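Long-range contact in alpha-hemoglobin stabilizing protein (Homo sapiens, PDB 1Z8U), which acts as an erythroid chaperone that binds free alpha-hemoglobin and protects it from aggregation and precipitation: residues A13-F18 with Y48-Y52. The protein carries 1 engineered substitution. Sequence-based numbering, arbitrary orientation.
Sequences AGLKEF and YINYY
Two tyrosines one helical turn apart, Tyr48 and Tyr52, reach across to a single face of the facing helix, where Gly14 offers bare backbone. Against this glycine the packing is tight: Tyr52 CE2 comes within 3.3 Å of Gly14 CA, and a CB on that carbon would run into the ring. One turn earlier, Tyr48 turns the edge of its ring to the backbone, with CE2 3.1 Å from Gly14 O. One face of the same ring receives Phe18, whose CD1 sits over the ring centre in an edge-to-face stack, planes at 84°. Phe18 carries its CG anti to the backbone N (chi1 -170°), which swings the phenyl group over Tyr48. A leucine in place of Tyr48 would probably leave the Phe18 edge without an aromatic face to rest on. Glu17 forms the more polar, partly exposed side: its side chain, extended beyond CG, comes from the opposite direction and sets OE2 at the edge of the Tyr52 ring, where Tyr52 OH donates a very short hydrogen bond to Glu17 OE2 (2.5 Å). Looser is Ala13, also partly exposed, whose CB stays 3.8 Å from Tyr52 OH. Apolar packing from another protein chain also reaches Glu17, Tyr48 and Tyr52. The contact joins helices 5-23 and 34-52, locally antiparallel at 144°, while Phe18 also touches Leu74 of helix 60-86, the third helix of the bundle.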
loop_
_atom_site.group_PDB
_atom_site.type_symbol
_atom_site.label_atom_id
_atom_site.label_comp_id
_atom_site.label_asym_id
_atom_site.label_seq_id
_atom_site.Cartn_x
_atom_site.Cartn_y
_atom_site.Cartn_z
ATOM N N ALA A 13 -10.301 -8.729 14.403
ATOM C CA ALA A 13 -10.558 -8.551 12.974
ATOM C C ALA A 13 -9.348 -7.971 12.250
ATOM O O ALA A 13 -8.926 -8.489 11.215
ATOM C CB ALA A 13 -11.760 -7.633 12.772
ATOM N N GLY A 14 -8.800 -6.893 12.802
ATOM C CA GLY A 14 -7.644 -6.256 12.201
ATOM C C GLY A 14 -6.426 -7.154 12.118
ATOM O O GLY A 14 -5.563 -6.972 11.260
ATOM N N LEU A 15 -6.351 -8.127 13.016
ATOM C CA LEU A 15 -5.227 -9.053 13.042
ATOM C C LEU A 15 -5.416 -10.158 12.009
ATOM O O LEU A 15 -4.450 -10.773 11.552
ATOM C CB LEU A 15 -5.077 -9.645 14.445
ATOM C CG LEU A 15 -4.734 -8.612 15.521
ATOM C CD1 LEU A 15 -4.854 -9.236 16.899
ATOM C CD2 LEU A 15 -3.325 -8.086 15.288
ATOM N N LYS A 16 -6.666 -10.416 11.647
ATOM C CA LYS A 16 -6.939 -11.432 10.650
ATOM C C LYS A 16 -6.673 -10.753 9.317
ATOM O O LYS A 16 -5.960 -11.282 8.457
ATOM C CB LYS A 16 -8.398 -11.896 10.730
ATOM C CG LYS A 16 -8.668 -13.173 9.939
ATOM C CD LYS A 16 -10.097 -13.666 10.099
ATOM C CE LYS A 16 -10.283 -15.016 9.415
ATOM N NZ LYS A 16 -9.936 -14.969 7.964
ATOM N N GLU A 17 -7.246 -9.563 9.171
ATOM C CA GLU A 17 -7.080 -8.760 7.966
ATOM C C GLU A 17 -5.591 -8.495 7.739
ATOM O O GLU A 17 -5.117 -8.497 6.608
ATOM C CB GLU A 17 -7.846 -7.437 8.118
ATOM C CG GLU A 17 -9.360 -7.625 8.330
ATOM C CD GLU A 17 -10.077 -6.371 8.825
ATOM O OE1 GLU A 17 -11.316 -6.420 9.001
ATOM O OE2 GLU A 17 -9.405 -5.341 9.041
ATOM N N PHE A 18 -4.856 -8.286 8.825
ATOM C CA PHE A 18 -3.429 -8.021 8.742
ATOM C C PHE A 18 -2.651 -9.245 8.264
ATOM O O PHE A 18 -1.604 -9.121 7.617
ATOM C CB PHE A 18 -2.892 -7.578 10.104
ATOM C CG PHE A 18 -1.486 -7.056 10.054
ATOM C CD1 PHE A 18 -1.201 -5.862 9.393
ATOM C CD2 PHE A 18 -0.449 -7.761 10.642
ATOM C CE1 PHE A 18 0.096 -5.382 9.322
ATOM C CE2 PHE A 18 0.855 -7.293 10.581
ATOM C CZ PHE A 18 1.129 -6.100 9.917
ATOM N N TYR A 48 -3.473 0.555 10.011
ATOM C CA TYR A 48 -4.505 -0.165 10.766
ATOM C C TYR A 48 -4.884 0.561 12.050
ATOM O O TYR A 48 -6.058 0.661 12.404
ATOM C CB TYR A 48 -4.041 -1.577 11.124
ATOM C CG TYR A 48 -4.264 -2.589 10.034
ATOM C CD1 TYR A 48 -3.706 -2.406 8.768
ATOM C CD2 TYR A 48 -5.020 -3.742 10.266
ATOM C CE1 TYR A 48 -3.891 -3.345 7.756
ATOM C CE2 TYR A 48 -5.212 -4.697 9.254
ATOM C CZ TYR A 48 -4.637 -4.488 8.002
ATOM O OH TYR A 48 -4.770 -5.425 7.007
ATOM N N ILE A 49 -3.886 1.066 12.757
ATOM C CA ILE A 49 -4.158 1.773 13.990
ATOM C C ILE A 49 -5.025 2.992 13.708
ATOM O O ILE A 49 -6.089 3.148 14.300
ATOM C CB ILE A 49 -2.856 2.211 14.665
ATOM C CG1 ILE A 49 -2.122 0.983 15.194
ATOM C CG2 ILE A 49 -3.143 3.172 15.795
ATOM C CD1 ILE A 49 -0.744 1.296 15.706
ATOM N N ASN A 50 -4.580 3.845 12.793
ATOM C CA ASN A 50 -5.330 5.048 12.458
ATOM C C ASN A 50 -6.710 4.705 11.923
ATOM O O ASN A 50 -7.614 5.536 11.948
ATOM C CB ASN A 50 -4.567 5.884 11.432
ATOM C CG ASN A 50 -3.157 6.248 11.898
ATOM O OD1 ASN A 50 -2.462 7.041 11.252
ATOM N ND2 ASN A 50 -2.725 5.664 13.017
ATOM N N TYR A 51 -6.874 3.475 11.442
ATOM C CA TYR A 51 -8.164 3.044 10.916
ATOM C C TYR A 51 -9.106 2.703 12.056
ATOM O O TYR A 51 -10.154 3.327 12.214
ATOM C CB TYR A 51 -8.018 1.809 10.014
ATOM C CG TYR A 51 -9.351 1.188 9.620
ATOM C CD1 TYR A 51 -9.702 -0.092 10.050
ATOM C CD2 TYR A 51 -10.268 1.891 8.825
ATOM C CE1 TYR A 51 -10.938 -0.666 9.695
ATOM C CE2 TYR A 51 -11.498 1.333 8.465
ATOM C CZ TYR A 51 -11.828 0.054 8.899
ATOM O OH TYR A 51 -13.027 -0.516 8.517
ATOM N N TYR A 52 -8.725 1.697 12.838
ATOM C CA TYR A 52 -9.523 1.250 13.965
ATOM C C TYR A 52 -9.614 2.287 15.057
ATOM O O TYR A 52 -10.318 2.086 16.031
ATOM C CB TYR A 52 -8.950 -0.041 14.541
ATOM C CG TYR A 52 -9.234 -1.242 13.685
ATOM C CD1 TYR A 52 -10.547 -1.639 13.432
ATOM C CD2 TYR A 52 -8.199 -1.975 13.117
ATOM C CE1 TYR A 52 -10.822 -2.737 12.636
ATOM C CE2 TYR A 52 -8.460 -3.078 12.316
ATOM C CZ TYR A 52 -9.771 -3.455 12.083
ATOM O OH TYR A 52 -10.033 -4.568 11.325
#